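Local coordinates for protein putative cytochrome P450 120 (Synechocystis sp., PDB 2VE3) that binds heme and retinoic acid and probably acts as a monooxygenase, as expected of a cytochrome P450, at residues G44-T49 and F334-G339; K212-Q217 and I227-R232; N285-S290 and A295-K300. One frame throughout, in Å; residues are numbered along the deposited sequence.

How the contacts relate
The three contacts show how a P450 ties neighbouring elements together at its periphery: each is centred 26 Å from the centre of the chain, and all are apolar and away from the heme and retinoic acid sites. Contact 1 joins parts distant in sequence, and contacts 2 and 3, both short-range, are nested inside the loop it closes. Contact 2 closes before contact 3 opens. Contacts 1 and 3 lie on opposite sides of the chain's centre, their own centres 48 Å apart, while the centres of contacts 1 and 2 are 45 Å apart. Contacts 2 and 3 come closest, about 16 Å between nearest atoms, without touching.

Contact 1 of 3, residues G44-T49 and F334-G339; sequences GPIFKT and FHFPKG
Ile46 meets Phe334 and Phe336 through carbon atoms alone, each of its two branches having a different ring as its nearest neighbour. The longer branch puts CD1 4.0 Å from Phe334 CD2, approaching the ring at its edge and close to the ring plane. The two side chains run antiparallel alongside each other, and Ile46 CB, at the root of the isoleucine, lies 4.2 Å from Phe334 CE2. The shorter branch does the rest: Ile46 CG2 stands 4.0 Å from Phe336 CZ, the Phe336 side chain lying roughly perpendicular to that of Ile46. With CG1 beside the backbone N (chi1 -56°), CG2 is left anti to that nitrogen and can serve both rings, lying 4.2 Å from Phe334 CD2 as well.

In the P450 fold this is where the start of an outermost strand of the five-stranded mixed sheet, 47-51, meets the two-stranded antiparallel hairpin 329-331/334-336. Ile46 precedes that strand, just after helix 35-43, and also touches Phe331 of the hairpin and Ile57 of the adjoining strand 54-59.

Among the ring contacts further out, Phe336 packs edge-to-face with Phe67. Polar and backbone bonds run outside the pair of segments: Phe336 is paired through its backbone with Cys329, and His335 NE2 is hydrogen-bonded to Asp328 OD1.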
ATOM      1  N   GLY A  44     -26.949  -1.421  -4.461  1.00 27.35           N
ATOM      2  CA  GLY A  44     -26.647  -2.753  -5.000  1.00 27.09           C
ATOM      3  C   GLY A  44     -25.162  -2.938  -5.257  1.00 27.00           C
ATOM      4  O   GLY A  44     -24.378  -2.005  -5.038  1.00 27.05           O
ATOM      5  N   PRO A  45     -24.762  -4.142  -5.717  1.00 26.54           N
ATOM      6  CA  PRO A  45     -23.347  -4.496  -5.915  1.00 26.38           C
ATOM      7  C   PRO A  45     -22.575  -3.619  -6.916  1.00 26.02           C
ATOM      8  O   PRO A  45     -21.362  -3.496  -6.795  1.00 26.16           O
ATOM      9  CB  PRO A  45     -23.407  -5.962  -6.390  1.00 26.13           C
ATOM     10  CG  PRO A  45     -24.771  -6.143  -6.906  1.00 25.75           C
ATOM     11  CD  PRO A  45     -25.650  -5.268  -6.066  1.00 26.66           C
ATOM     12  N   ILE A  46     -23.274  -3.032  -7.886  1.00 25.99           N
ATOM     13  CA  ILE A  46     -22.672  -2.113  -8.857  1.00 25.18           C
ATOM     14  C   ILE A  46     -23.351  -0.741  -8.735  1.00 25.32           C
ATOM     15  O   ILE A  46     -24.573  -0.606  -8.950  1.00 25.51           O
ATOM     16  CB  ILE A  46     -22.760  -2.663 -10.292  1.00 25.40           C
ATOM     17  CG1 ILE A  46     -22.103  -4.053 -10.368  1.00 24.27           C
ATOM     18  CG2 ILE A  46     -22.083  -1.715 -11.291  1.00 24.36           C
ATOM     19  CD1 ILE A  46     -22.429  -4.823 -11.616  1.00 25.58           C
ATOM     20  N   PHE A  47     -22.574   0.267  -8.352  1.00 24.21           N
ATOM     21  CA  PHE A  47     -23.143   1.596  -8.167  1.00 23.93           C
ATOM     22  C   PHE A  47     -22.335   2.714  -8.831  1.00 23.87           C
ATOM     23  O   PHE A  47     -21.147   2.539  -9.112  1.00 23.91           O
ATOM     24  CB  PHE A  47     -23.470   1.884  -6.679  1.00 23.48           C
ATOM     25  CG  PHE A  47     -22.261   2.170  -5.798  1.00 23.59           C
ATOM     26  CD1 PHE A  47     -21.678   3.446  -5.768  1.00 21.17           C
ATOM     27  CD2 PHE A  47     -21.731   1.172  -4.967  1.00 23.79           C
ATOM     28  CE1 PHE A  47     -20.579   3.718  -4.953  1.00 21.66           C
ATOM     29  CE2 PHE A  47     -20.625   1.432  -4.140  1.00 21.97           C
ATOM     30  CZ  PHE A  47     -20.051   2.706  -4.129  1.00 23.07           C
ATOM     31  N   LYS A  48     -22.999   3.839  -9.106  1.00 23.68           N
ATOM     32  CA  LYS A  48     -22.335   5.023  -9.640  1.00 23.69           C
ATOM     33  C   LYS A  48     -22.335   6.210  -8.659  1.00 23.47           C
ATOM     34  O   LYS A  48     -23.216   6.359  -7.793  1.00 23.22           O
ATOM     35  CB  LYS A  48     -22.921   5.432 -10.999  1.00 23.51           C
ATOM     36  CG  LYS A  48     -24.268   6.138 -10.910  1.00 24.24           C
ATOM     37  CD  LYS A  48     -24.826   6.449 -12.284  1.00 24.77           C
ATOM     38  CE  LYS A  48     -26.284   6.853 -12.185  1.00 26.39           C
ATOM     39  NZ  LYS A  48     -26.378   8.188 -11.560  1.00 29.13           N
ATOM     40  N   THR A  49     -21.321   7.050  -8.803  1.00 23.09           N
ATOM     41  CA  THR A  49     -21.205   8.254  -8.015  1.00 22.77           C
ATOM     42  C   THR A  49     -20.454   9.277  -8.858  1.00 22.63           C
ATOM     43  O   THR A  49     -20.178   9.038 -10.034  1.00 22.26           O
ATOM     44  CB  THR A  49     -20.491   7.967  -6.665  1.00 22.65           C
ATOM     45  OG1 THR A  49     -20.382   9.171  -5.897  1.00 23.79           O
ATOM     46  CG2 THR A  49     -19.114   7.377  -6.884  1.00 22.70           C
ATOM     47  N   PHE A 334     -25.193  -3.764 -17.160  1.00 28.46           N
ATOM     48  CA  PHE A 334     -25.081  -2.294 -17.158  1.00 28.34           C
ATOM     49  C   PHE A 334     -24.180  -1.742 -18.263  1.00 28.24           C
ATOM     50  O   PHE A 334     -23.183  -2.353 -18.624  1.00 28.18           O
ATOM     51  CB  PHE A 334     -24.584  -1.784 -15.804  1.00 28.28           C
ATOM     52  CG  PHE A 334     -25.559  -1.981 -14.683  1.00 27.90           C
ATOM     53  CD1 PHE A 334     -26.736  -1.241 -14.628  1.00 27.86           C
ATOM     54  CD2 PHE A 334     -25.294  -2.900 -13.674  1.00 27.67           C
ATOM     55  CE1 PHE A 334     -27.633  -1.414 -13.580  1.00 28.65           C
ATOM     56  CE2 PHE A 334     -26.179  -3.086 -12.629  1.00 28.29           C
ATOM     57  CZ  PHE A 334     -27.353  -2.341 -12.576  1.00 28.41           C
ATOM     58  N   HIS A 335     -24.557  -0.585 -18.798  1.00 28.58           N
ATOM     59  CA  HIS A 335     -23.699   0.173 -19.699  1.00 28.27           C
ATOM     60  C   HIS A 335     -22.610   0.856 -18.862  1.00 28.10           C
ATOM     61  O   HIS A 335     -22.917   1.587 -17.925  1.00 28.16           O
ATOM     62  CB  HIS A 335     -24.547   1.201 -20.461  1.00 28.35           C
ATOM     63  CG  HIS A 335     -23.775   2.053 -21.417  1.00 28.14           C
ATOM     64  ND1 HIS A 335     -24.096   3.373 -21.653  1.00 28.70           N
ATOM     65  CD2 HIS A 335     -22.705   1.781 -22.202  1.00 28.25           C
ATOM     66  CE1 HIS A 335     -23.256   3.879 -22.539  1.00 28.16           C
ATOM     67  NE2 HIS A 335     -22.398   2.937 -22.882  1.00 26.73           N
ATOM     68  N   PHE A 336     -21.347   0.540 -19.158  1.00 27.81           N
ATOM     69  CA  PHE A 336     -20.186   1.229 -18.583  1.00 27.41           C
ATOM     70  C   PHE A 336     -19.699   2.209 -19.659  1.00 26.83           C
ATOM     71  O   PHE A 336     -18.965   1.817 -20.572  1.00 26.81           O
ATOM     72  CB  PHE A 336     -19.070   0.228 -18.207  1.00 27.24           C
ATOM     73  CG  PHE A 336     -19.284  -0.488 -16.883  1.00 27.48           C
ATOM     74  CD1 PHE A 336     -18.307  -0.449 -15.895  1.00 27.22           C
ATOM     75  CD2 PHE A 336     -20.451  -1.219 -16.635  1.00 28.64           C
ATOM     76  CE1 PHE A 336     -18.486  -1.124 -14.676  1.00 28.02           C
ATOM     77  CE2 PHE A 336     -20.642  -1.882 -15.423  1.00 28.75           C
ATOM     78  CZ  PHE A 336     -19.653  -1.845 -14.447  1.00 28.45           C
ATOM     79  N   PRO A 337     -20.141   3.476 -19.582  1.00 26.69           N
ATOM     80  CA  PRO A 337     -19.907   4.446 -20.667  1.00 26.78           C
ATOM     81  C   PRO A 337     -18.458   4.907 -20.838  1.00 27.32           C
ATOM     82  O   PRO A 337     -17.753   5.168 -19.861  1.00 27.20           O
ATOM     83  CB  PRO A 337     -20.808   5.623 -20.285  1.00 26.93           C
ATOM     84  CG  PRO A 337     -21.750   5.073 -19.193  1.00 26.23           C
ATOM     85  CD  PRO A 337     -20.931   4.063 -18.487  1.00 26.13           C
ATOM     86  N   LYS A 338     -18.026   5.000 -22.093  1.00 27.88           N
ATOM     87  CA  LYS A 338     -16.704   5.529 -22.437  1.00 28.05           C
ATOM     88  C   LYS A 338     -16.394   6.853 -21.715  1.00 27.79           C
ATOM     89  O   LYS A 338     -17.220   7.772 -21.695  1.00 28.29           O
ATOM     90  CB  LYS A 338     -16.598   5.685 -23.961  1.00 28.14           C
ATOM     91  CG  LYS A 338     -15.390   6.469 -24.432  1.00 29.27           C
ATOM     92  CD  LYS A 338     -15.105   6.226 -25.893  1.00 31.92           C
ATOM     93  CE  LYS A 338     -13.907   7.033 -26.340  1.00 33.33           C
ATOM     94  NZ  LYS A 338     -14.193   8.500 -26.268  1.00 36.92           N
ATOM     95  N   GLY A 339     -15.211   6.941 -21.105  1.00 27.29           N
ATOM     96  CA  GLY A 339     -14.775   8.182 -20.456  1.00 26.86           C
ATOM     97  C   GLY A 339     -15.184   8.323 -18.997  1.00 26.54           C
ATOM     98  O   GLY A 339     -14.683   9.198 -18.275  1.00 26.43           O
TER

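Contact 2 of 3, residues K212-Q217 and I227-R232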
ATOM      1  N   LYS A 212      22.224  14.555  -7.072  1.00 38.23           N
ATOM      2  CA  LYS A 212      23.480  15.192  -7.515  1.00 39.47           C
ATOM      3  C   LYS A 212      24.708  14.755  -6.705  1.00 40.09           C
ATOM      4  O   LYS A 212      25.827  14.733  -7.216  1.00 40.75           O
ATOM      5  CB  LYS A 212      23.355  16.719  -7.487  1.00 39.40           C
ATOM      6  CG  LYS A 212      22.286  17.291  -8.427  1.00 39.98           C
ATOM      7  CD  LYS A 212      22.766  17.356  -9.878  1.00 41.28           C
ATOM      8  CE  LYS A 212      21.822  18.166 -10.748  1.00 40.86           C
ATOM      9  NZ  LYS A 212      21.507  19.482 -10.119  1.00 41.85           N
ATOM     10  N   ALA A 213      24.493  14.414  -5.441  1.00 40.74           N
ATOM     11  CA  ALA A 213      25.548  13.859  -4.611  1.00 41.39           C
ATOM     12  C   ALA A 213      25.953  12.462  -5.093  1.00 41.98           C
ATOM     13  O   ALA A 213      27.146  12.174  -5.246  1.00 41.79           O
ATOM     14  CB  ALA A 213      25.111  13.828  -3.156  1.00 41.51           C
ATOM     15  N   ARG A 214      24.955  11.612  -5.351  1.00 42.48           N
ATOM     16  CA  ARG A 214      25.178  10.216  -5.750  1.00 43.11           C
ATOM     17  C   ARG A 214      25.835  10.083  -7.132  1.00 43.42           C
ATOM     18  O   ARG A 214      26.540   9.102  -7.398  1.00 43.40           O
ATOM     19  CB  ARG A 214      23.856   9.428  -5.678  1.00 43.15           C
ATOM     20  CG  ARG A 214      23.874   8.026  -6.305  1.00 43.76           C
ATOM     21  CD  ARG A 214      24.605   7.010  -5.445  1.00 44.92           C
ATOM     22  NE  ARG A 214      23.830   6.710  -4.249  1.00 47.05           N
ATOM     23  CZ  ARG A 214      23.240   5.545  -3.990  1.00 47.17           C
ATOM     24  NH1 ARG A 214      23.346   4.523  -4.831  1.00 46.46           N
ATOM     25  NH2 ARG A 214      22.555   5.404  -2.864  1.00 47.74           N
ATOM     26  N   GLN A 215      25.602  11.072  -7.996  1.00 44.05           N
ATOM     27  CA  GLN A 215      26.153  11.088  -9.359  1.00 44.71           C
ATOM     28  C   GLN A 215      27.642  11.423  -9.409  1.00 45.33           C
ATOM     29  O   GLN A 215      28.327  11.064 -10.361  1.00 45.55           O
ATOM     30  CB  GLN A 215      25.382  12.069 -10.247  1.00 44.62           C
ATOM     31  CG  GLN A 215      24.016  11.561 -10.686  1.00 44.02           C
ATOM     32  CD  GLN A 215      23.129  12.648 -11.250  1.00 43.13           C
ATOM     33  OE1 GLN A 215      22.335  12.400 -12.156  1.00 43.73           O
ATOM     34  NE2 GLN A 215      23.248  13.857 -10.718  1.00 42.30           N
ATOM     35  N   GLN A 216      28.134  12.132  -8.398  1.00 46.07           N
ATOM     36  CA  GLN A 216      29.556  12.460  -8.307  1.00 46.74           C
ATOM     37  C   GLN A 216      30.307  11.363  -7.543  1.00 46.87           C
ATOM     38  O   GLN A 216      31.239  11.642  -6.781  1.00 46.80           O
ATOM     39  CB  GLN A 216      29.748  13.830  -7.650  1.00 46.94           C
ATOM     40  CG  GLN A 216      29.183  14.993  -8.466  1.00 47.09           C
ATOM     41  CD  GLN A 216      29.613  16.349  -7.940  1.00 47.66           C
ATOM     42  OE1 GLN A 216      30.769  16.543  -7.549  1.00 48.93           O
ATOM     43  NE2 GLN A 216      28.681  17.304  -7.933  1.00 49.11           N
ATOM     44  N   GLN A 217      29.890  10.116  -7.768  1.00 46.93           N
ATOM     45  CA  GLN A 217      30.417   8.947  -7.062  1.00 46.82           C
ATOM     46  C   GLN A 217      30.401   7.698  -7.951  1.00 46.40           C
ATOM     47  O   GLN A 217      29.614   7.628  -8.899  1.00 45.92           O
ATOM     48  CB  GLN A 217      29.628   8.708  -5.766  1.00 46.88           C
ATOM     49  CG  GLN A 217      30.188   9.489  -4.584  1.00 48.57           C
ATOM     50  CD  GLN A 217      29.195   9.658  -3.459  1.00 50.58           C
ATOM     51  OE1 GLN A 217      28.786   8.685  -2.823  1.00 51.98           O
ATOM     52  NE2 GLN A 217      28.811  10.905  -3.191  1.00 51.17           N
ATOM     53  N   ILE A 227      19.967   1.991  -8.854  1.00 30.20           N
ATOM     54  CA  ILE A 227      19.292   1.316  -9.967  1.00 29.68           C
ATOM     55  C   ILE A 227      18.681   2.287 -10.993  1.00 29.33           C
ATOM     56  O   ILE A 227      18.866   2.106 -12.199  1.00 29.55           O
ATOM     57  CB  ILE A 227      18.281   0.223  -9.481  1.00 29.67           C
ATOM     58  CG1 ILE A 227      19.052  -0.965  -8.899  1.00 29.31           C
ATOM     59  CG2 ILE A 227      17.423  -0.297 -10.637  1.00 29.60           C
ATOM     60  CD1 ILE A 227      18.205  -2.066  -8.317  1.00 29.74           C
ATOM     61  N   LEU A 228      17.992   3.325 -10.526  1.00 28.74           N
ATOM     62  CA  LEU A 228      17.379   4.305 -11.428  1.00 27.97           C
ATOM     63  C   LEU A 228      18.407   5.164 -12.158  1.00 27.55           C
ATOM     64  O   LEU A 228      18.216   5.530 -13.316  1.00 27.51           O
ATOM     65  CB  LEU A 228      16.394   5.208 -10.677  1.00 28.03           C
ATOM     66  CG  LEU A 228      15.162   4.554 -10.038  1.00 27.43           C
ATOM     67  CD1 LEU A 228      14.313   5.601  -9.281  1.00 26.00           C
ATOM     68  CD2 LEU A 228      14.358   3.828 -11.105  1.00 26.61           C
ATOM     69  N   LEU A 229      19.492   5.495 -11.477  1.00 27.44           N
ATOM     70  CA  LEU A 229      20.571   6.261 -12.095  1.00 27.26           C
ATOM     71  C   LEU A 229      21.227   5.466 -13.210  1.00 27.24           C
ATOM     72  O   LEU A 229      21.611   6.030 -14.228  1.00 27.50           O
ATOM     73  CB  LEU A 229      21.599   6.678 -11.050  1.00 27.10           C
ATOM     74  CG  LEU A 229      21.543   8.047 -10.354  1.00 27.14           C
ATOM     75  CD1 LEU A 229      20.310   8.871 -10.638  1.00 28.59           C
ATOM     76  CD2 LEU A 229      21.681   7.844  -8.872  1.00 28.40           C
ATOM     77  N   ALA A 230      21.321   4.152 -13.027  1.00 27.55           N
ATOM     78  CA  ALA A 230      21.940   3.266 -14.012  1.00 27.34           C
ATOM     79  C   ALA A 230      21.018   2.941 -15.187  1.00 27.33           C
ATOM     80  O   ALA A 230      21.492   2.645 -16.288  1.00 27.81           O
ATOM     81  CB  ALA A 230      22.416   1.985 -13.339  1.00 27.47           C
ATOM     82  N   ALA A 231      19.708   3.012 -14.951  1.00 26.83           N
ATOM     83  CA  ALA A 231      18.676   2.630 -15.933  1.00 26.30           C
ATOM     84  C   ALA A 231      18.763   3.331 -17.293  1.00 25.82           C
ATOM     85  O   ALA A 231      19.050   4.526 -17.352  1.00 25.79           O
ATOM     86  CB  ALA A 231      17.304   2.864 -15.340  1.00 25.92           C
ATOM     87  N   ARG A 232      18.486   2.576 -18.366  1.00 25.34           N
ATOM     88  CA  ARG A 232      18.411   3.100 -19.747  1.00 25.14           C
ATOM     89  C   ARG A 232      17.113   2.667 -20.448  1.00 25.07           C
ATOM     90  O   ARG A 232      16.731   1.501 -20.360  1.00 24.86           O
ATOM     91  CB  ARG A 232      19.618   2.627 -20.593  1.00 24.68           C
ATOM     92  CG  ARG A 232      20.995   3.116 -20.141  1.00 23.59           C
ATOM     93  CD  ARG A 232      21.068   4.633 -20.174  1.00 23.02           C
ATOM     94  NE  ARG A 232      22.337   5.161 -19.684  1.00 23.05           N
ATOM     95  CZ  ARG A 232      22.658   5.320 -18.401  1.00 24.77           C
ATOM     96  NH1 ARG A 232      21.807   4.975 -17.441  1.00 24.29           N
ATOM     97  NH2 ARG A 232      23.841   5.827 -18.076  1.00 23.02           N
TER
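This is a small apolar contact at the protein surface, where Leu229 of the short helix 224-230 packs against Arg214 and Gln215 at the end of the long helix 192-215. In P450 nomenclature these correspond to helices H and G, joined by a short connection. The nearest pair of CA atoms, those of Gln215 and Leu229, are 7.9 Å apart, and side chains reach into the space from both segments.

Arg214 contributes its hydrocarbon part. Its CG lies anti to the backbone N (chi1 169°) and is directed at the leucine, coming within 3.4 Å of Leu229 CD2; this is short for two carbons, and since Leu229 is modelled away from the usual leucine rotamers, the exact closeness is doubtful. The same methyl, Leu229 CD2, lies 4.2 Å from Arg214 CB. The arginine chain bends at chi2 and chi3 (75° and 71°), carrying its guanidinium group to a salt bridge between Arg214 NH2 and Asp223 OD2, so one residue supplies apolar cover here and a charge partner elsewhere.

Leu229 also touches Leu244 of helix 241-272, helix I, on which the preceding Leu228 packs too. Within the pair of segments, Gln215 adds a more distant touch through its aliphatic part, with Gln215 CG 4.3 Å from Leu229 CG.

Contact 3 of 3, residues N285-S290 and A295-K300; sequences NKLQLS and AETLKK
The closest CA atoms of 285-290 and 295-300, those of Leu287 and Thr297, lie 8.1 Å apart, with an irregular loop segment facing a short, weakly bonded helix. Two leucines on the loop meet a threonine and a lysine across that gap. Leu287 extends its CD2 toward Lys300, where it lies 3.8 Å from Lys300 CB and 3.8 Å from Lys300 CD, crossing the aliphatic part of the lysine at a slant. Its other methyl rests by the backbone where the helix gives way to the turn, Leu287 CD1 being 4.1 Å from both Thr297 O and Lys300 O; the first of these carbonyls accepts a hydrogen bond from Lys300 N.

Leu289 supplies the second touch, methyl to methyl: its CD2 is 3.8 Å from Thr297 CG2. The threonine is turned to suit both of its roles. CG2 stands anti to the backbone N and meets the leucine, while OG1, beside that nitrogen (chi1 -68°), is hydrogen-bonded to Thr294 OG1.

The contact belongs to the link between helices 274-285 and 302-314, the J and K helices of the P450 fold. Leu289 also rests on Thr406 and Gln410, and Leu287 on Met301, so the leucines also join this link to helix 394-411 and to Met301.

Contact between the two segments rests on van der Waals packing of partly exposed hydrocarbon, which is not directional and does little to fix an exact register.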
ATOM      1  N   ASN A 285      10.444 -21.589  16.394  1.00 41.49           N
ATOM      2  CA  ASN A 285      11.168 -22.333  17.428  1.00 43.05           C
ATOM      3  C   ASN A 285      11.658 -23.681  16.919  1.00 44.15           C
ATOM      4  O   ASN A 285      12.700 -24.174  17.358  1.00 44.47           O
ATOM      5  CB  ASN A 285      10.305 -22.534  18.682  1.00 42.65           C
ATOM      6  CG  ASN A 285      10.202 -21.279  19.545  1.00 42.87           C
ATOM      7  OD1 ASN A 285       9.494 -21.274  20.549  1.00 43.59           O
ATOM      8  ND2 ASN A 285      10.897 -20.217  19.160  1.00 42.40           N
ATOM      9  N   LYS A 286      10.893 -24.272  16.003  1.00 45.50           N
ATOM     10  CA  LYS A 286      11.303 -25.490  15.306  1.00 47.08           C
ATOM     11  C   LYS A 286      12.429 -25.200  14.301  1.00 47.90           C
ATOM     12  O   LYS A 286      12.917 -26.105  13.615  1.00 48.28           O
ATOM     13  CB  LYS A 286      10.107 -26.142  14.604  1.00 46.94           C
ATOM     14  CG  LYS A 286       9.043 -26.688  15.553  1.00 47.59           C
ATOM     15  CD  LYS A 286       8.006 -27.534  14.808  1.00 47.71           C
ATOM     16  CE  LYS A 286       6.627 -27.459  15.467  1.00 49.24           C
ATOM     17  NZ  LYS A 286       6.640 -27.764  16.938  1.00 50.28           N
ATOM     18  N   LEU A 287      12.819 -23.929  14.208  1.00 48.66           N
ATOM     19  CA  LEU A 287      13.983 -23.524  13.431  1.00 49.45           C
ATOM     20  C   LEU A 287      15.117 -23.301  14.409  1.00 50.15           C
ATOM     21  O   LEU A 287      15.342 -24.120  15.305  1.00 50.51           O
ATOM     22  CB  LEU A 287      13.706 -22.226  12.654  1.00 49.47           C
ATOM     23  CG  LEU A 287      12.593 -22.169  11.604  1.00 49.11           C
ATOM     24  CD1 LEU A 287      12.450 -20.748  11.078  1.00 49.00           C
ATOM     25  CD2 LEU A 287      12.854 -23.140  10.461  1.00 48.78           C
ATOM     26  N   GLN A 288      15.821 -22.185  14.232  1.00 50.90           N
ATOM     27  CA  GLN A 288      16.851 -21.726  15.161  1.00 51.55           C
ATOM     28  C   GLN A 288      17.253 -20.301  14.800  1.00 51.88           C
ATOM     29  O   GLN A 288      18.127 -20.084  13.949  1.00 52.14           O
ATOM     30  CB  GLN A 288      18.078 -22.664  15.145  1.00 51.61           C
ATOM     31  N   LEU A 289      16.583 -19.333  15.419  1.00 52.20           N
ATOM     32  CA  LEU A 289      17.002 -17.935  15.338  1.00 52.31           C
ATOM     33  C   LEU A 289      18.014 -17.654  16.447  1.00 52.59           C
ATOM     34  O   LEU A 289      18.246 -18.496  17.328  1.00 52.67           O
ATOM     35  CB  LEU A 289      15.800 -16.988  15.478  1.00 52.36           C
ATOM     36  CG  LEU A 289      14.681 -17.034  14.428  1.00 52.09           C
ATOM     37  CD1 LEU A 289      13.403 -16.426  14.965  1.00 51.78           C
ATOM     38  CD2 LEU A 289      15.102 -16.338  13.149  1.00 52.06           C
ATOM     39  N   SER A 290      18.627 -16.475  16.385  1.00 52.51           N
ATOM     40  CA  SER A 290      19.445 -15.939  17.471  1.00 52.46           C
ATOM     41  C   SER A 290      19.373 -14.444  17.238  1.00 52.43           C
ATOM     42  O   SER A 290      18.305 -13.833  17.379  1.00 52.40           O
ATOM     43  CB  SER A 290      20.892 -16.435  17.373  1.00 52.54           C
ATOM     44  OG  SER A 290      20.960 -17.850  17.332  1.00 52.41           O
ATOM     45  N   ALA A 295      17.950 -14.506   4.785  1.00 42.55           N
ATOM     46  CA  ALA A 295      16.876 -14.521   3.801  1.00 41.60           C
ATOM     47  C   ALA A 295      16.298 -15.920   3.589  1.00 40.80           C
ATOM     48  O   ALA A 295      15.111 -16.067   3.294  1.00 40.69           O
ATOM     49  CB  ALA A 295      17.369 -13.942   2.482  1.00 41.71           C
ATOM     50  N   GLU A 296      17.136 -16.942   3.737  1.00 39.69           N
ATOM     51  CA  GLU A 296      16.684 -18.320   3.560  1.00 38.87           C
ATOM     52  C   GLU A 296      15.920 -18.814   4.800  1.00 37.59           C
ATOM     53  O   GLU A 296      15.102 -19.727   4.703  1.00 37.42           O
ATOM     54  CB  GLU A 296      17.854 -19.257   3.193  1.00 39.34           C
ATOM     55  CG  GLU A 296      18.847 -18.704   2.121  1.00 41.04           C
ATOM     56  CD  GLU A 296      18.168 -18.125   0.863  1.00 43.36           C
ATOM     57  OE1 GLU A 296      18.032 -16.877   0.779  1.00 43.41           O
ATOM     58  OE2 GLU A 296      17.765 -18.909  -0.032  1.00 43.22           O
ATOM     59  N   THR A 297      16.183 -18.198   5.953  1.00 36.15           N
ATOM     60  CA  THR A 297      15.454 -18.495   7.190  1.00 35.02           C
ATOM     61  C   THR A 297      13.981 -18.052   7.130  1.00 34.04           C
ATOM     62  O   THR A 297      13.074 -18.811   7.505  1.00 33.77           O
ATOM     63  CB  THR A 297      16.168 -17.876   8.410  1.00 35.40           C
ATOM     64  OG1 THR A 297      17.415 -18.560   8.618  1.00 35.36           O
ATOM     65  CG2 THR A 297      15.311 -17.984   9.678  1.00 35.16           C
ATOM     66  N   LEU A 298      13.753 -16.831   6.656  1.00 32.40           N
ATOM     67  CA  LEU A 298      12.402 -16.296   6.456  1.00 31.39           C
ATOM     68  C   LEU A 298      11.592 -17.058   5.400  1.00 30.69           C
ATOM     69  O   LEU A 298      10.362 -16.973   5.371  1.00 30.09           O
ATOM     70  CB  LEU A 298      12.476 -14.817   6.066  1.00 31.09           C
ATOM     71  CG  LEU A 298      13.128 -13.824   7.032  1.00 31.13           C
ATOM     72  CD1 LEU A 298      13.424 -12.511   6.318  1.00 30.09           C
ATOM     73  CD2 LEU A 298      12.279 -13.589   8.282  1.00 30.75           C
ATOM     74  N   LYS A 299      12.288 -17.788   4.525  1.00 30.30           N
ATOM     75  CA  LYS A 299      11.630 -18.650   3.529  1.00 29.59           C
ATOM     76  C   LYS A 299      11.199 -19.998   4.105  1.00 29.09           C
ATOM     77  O   LYS A 299      10.632 -20.829   3.397  1.00 29.05           O
ATOM     78  CB  LYS A 299      12.531 -18.868   2.312  1.00 29.50           C
ATOM     79  CG  LYS A 299      12.519 -17.729   1.319  1.00 29.24           C
ATOM     80  CD  LYS A 299      13.776 -17.755   0.478  1.00 29.63           C
ATOM     81  CE  LYS A 299      13.808 -16.621  -0.543  1.00 31.55           C
ATOM     82  NZ  LYS A 299      13.889 -15.290   0.103  1.00 32.65           N
ATOM     83  N   LYS A 300      11.477 -20.206   5.389  1.00 28.72           N
ATOM     84  CA  LYS A 300      11.045 -21.403   6.115  1.00 28.33           C
ATOM     85  C   LYS A 300       9.867 -21.101   7.058  1.00 27.38           C
ATOM     86  O   LYS A 300       9.746 -21.687   8.143  1.00 27.39           O
ATOM     87  CB  LYS A 300      12.215 -21.988   6.917  1.00 28.69           C
ATOM     88  CG  LYS A 300      13.381 -22.533   6.090  1.00 30.29           C
ATOM     89  CD  LYS A 300      14.130 -23.597   6.895  1.00 33.55           C
ATOM     90  CE  LYS A 300      15.403 -24.083   6.198  1.00 34.62           C
ATOM     91  NZ  LYS A 300      16.589 -23.233   6.549  1.00 34.95           N
TER